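Local coordinates for protein CRISPR-associated endonuclease Cas3-HD (Methanocaldococcus jannaschii, PDB 3S4L) that cuts single-stranded DNA, in a magnesium-dependent reaction, and single-stranded RNA as an HD-family nuclease of the CRISPR interference system, at residues H66-A71 and L93-Y98. Residues are numbered along the deposited sequence; the frame is centred on the assembly and turned at random.
With CA (calcium ion), chain C.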
# COMPACT_ATOMS: atom_id res chain seq x y z
N HIS A 66 -3.05 -1.83 -1.09
CA HIS A 66 -1.70 -1.92 -1.64
C HIS A 66 -1.64 -1.54 -3.13
O HIS A 66 -0.59 -1.11 -3.61
CB HIS A 66 -1.03 -3.26 -1.33
CG HIS A 66 -1.58 -4.40 -2.11
ND1 HIS A 66 -2.77 -5.02 -1.77
CD2 HIS A 66 -1.11 -5.06 -3.19
CE1 HIS A 66 -3.01 -6.00 -2.62
NE2 HIS A 66 -2.01 -6.05 -3.49
N ASP A 67 -2.75 -1.69 -3.84
CA ASP A 67 -2.82 -1.26 -5.24
C ASP A 67 -3.68 -0.04 -5.48
O ASP A 67 -4.08 0.21 -6.63
CB ASP A 67 -3.30 -2.41 -6.13
CG ASP A 67 -2.19 -3.39 -6.46
OD1 ASP A 67 -2.51 -4.55 -6.82
OD2 ASP A 67 -1.01 -2.99 -6.34
N ILE A 68 -3.98 0.70 -4.42
CA ILE A 68 -4.80 1.90 -4.58
C ILE A 68 -4.10 2.89 -5.52
O ILE A 68 -4.76 3.65 -6.23
CB ILE A 68 -5.17 2.56 -3.23
CG1 ILE A 68 -6.36 3.51 -3.40
CG2 ILE A 68 -3.97 3.28 -2.64
CD1 ILE A 68 -7.47 2.91 -4.27
N GLY A 69 -2.77 2.84 -5.57
CA GLY A 69 -1.97 3.66 -6.47
C GLY A 69 -2.36 3.47 -7.93
O GLY A 69 -2.08 4.33 -8.78
N LYS A 70 -3.01 2.34 -8.23
CA LYS A 70 -3.51 2.11 -9.58
C LYS A 70 -4.62 3.09 -9.96
O LYS A 70 -4.91 3.29 -11.15
CB LYS A 70 -3.97 0.66 -9.78
CG LYS A 70 -2.83 -0.37 -9.84
CD LYS A 70 -3.40 -1.80 -10.04
CE LYS A 70 -2.30 -2.87 -10.11
NZ LYS A 70 -2.84 -4.18 -10.65
N ALA A 71 -5.29 3.67 -8.97
CA ALA A 71 -6.31 4.66 -9.29
C ALA A 71 -5.70 6.01 -9.70
O ALA A 71 -6.43 6.99 -9.83
CB ALA A 71 -7.31 4.83 -8.14
N LEU A 93 4.23 3.57 -4.59
CA LEU A 93 4.65 4.75 -3.80
C LEU A 93 3.43 5.58 -3.44
O LEU A 93 3.32 6.10 -2.34
CB LEU A 93 5.67 5.60 -4.57
CG LEU A 93 7.16 5.23 -4.51
CD1 LEU A 93 7.44 3.79 -4.87
CD2 LEU A 93 7.95 6.18 -5.42
N VAL A 94 2.51 5.69 -4.40
CA VAL A 94 1.25 6.37 -4.17
C VAL A 94 0.35 5.57 -3.24
O VAL A 94 -0.35 6.15 -2.42
CB VAL A 94 0.50 6.63 -5.48
CG1 VAL A 94 -0.92 7.12 -5.19
CG2 VAL A 94 1.29 7.60 -6.33
N SER A 95 0.37 4.24 -3.37
CA SER A 95 -0.33 3.37 -2.40
C SER A 95 0.19 3.58 -0.96
O SER A 95 -0.60 3.73 -0.02
CB SER A 95 -0.18 1.89 -2.77
OG SER A 95 -0.75 1.56 -4.03
N ALA A 96 1.52 3.59 -0.81
CA ALA A 96 2.15 3.76 0.50
C ALA A 96 1.68 5.03 1.19
O ALA A 96 1.46 5.04 2.41
CB ALA A 96 3.68 3.75 0.38
N TYR A 97 1.53 6.09 0.41
CA TYR A 97 1.08 7.38 0.94
C TYR A 97 -0.31 7.27 1.53
O TYR A 97 -0.52 7.64 2.67
CB TYR A 97 1.12 8.46 -0.14
CG TYR A 97 0.49 9.80 0.27
CD1 TYR A 97 1.26 10.79 0.87
CD2 TYR A 97 -0.84 10.08 -0.01
CE1 TYR A 97 0.70 12.04 1.22
CE2 TYR A 97 -1.41 11.30 0.34
CZ TYR A 97 -0.64 12.28 0.95
OH TYR A 97 -1.20 13.49 1.29
N TYR A 98 -1.27 6.76 0.76
CA TYR A 98 -2.63 6.66 1.28
C TYR A 98 -2.75 5.62 2.41
O TYR A 98 -3.53 5.78 3.36
CB TYR A 98 -3.64 6.36 0.18
CG TYR A 98 -3.90 7.55 -0.68
CD1 TYR A 98 -4.67 8.61 -0.20
CD2 TYR A 98 -3.37 7.64 -1.96
CE1 TYR A 98 -4.89 9.74 -0.99
CE2 TYR A 98 -3.60 8.75 -2.77
CZ TYR A 98 -4.36 9.79 -2.27
OH TYR A 98 -4.58 10.87 -3.06
CA CA C . 0.97 -3.73 -7.12
O HOH W 1 -0.18 -5.66 -6.57
O HOH W 2 -0.17 -4.87 -9.44
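Ser95 of helix 91-107 reaches with its hydroxyl into the loop 66-71, which carries the His-Asp pair that gives the HD domain its name and whose residues 68-71 form a short 3-10 segment. Its OG lies beside its own backbone N and anti to the carbonyl carbon (chi1 -61°), which sends it off the helix toward the backbone of that loop. There it receives the N-H of Gly69, Gly69 N to Ser95 OG being 2.8 Å with an angle of 153° at the hydrogen. Ser95 OG also appears to donate a hydrogen bond to His66 O, though the doubtful position of that carbonyl oxygen makes this bond less certain. If it holds, the one hydroxyl links the backbone of His66 to that of Gly69, the residues flanking Asp67 and Ile68. Gly69 brings its bare CA against the helix, where Val94 CG1 packs 3.8 Å from Gly69 CA. Ile68 sets its CG2 branch against the helix backbone, 3.6 Å from Ser95 CA and 4.2 Å from Tyr98 CB, while its CG1 arm leads away from helix 91-107; the side chain also packs on helix 159-167. The Asp67 side chain leaves the backbone away from helix 91-107, and its carboxylate meets the calcium ion, which His91, His123 and His124 also bind and which occupies the catalytic magnesium site. The two carboxylate oxygens divide the work: Asp67 OD2 binds the calcium at 2.3 Å, and Asp67 OD1 accepts a hydrogen bond of 2.6 Å from water 1, itself a calcium ligand.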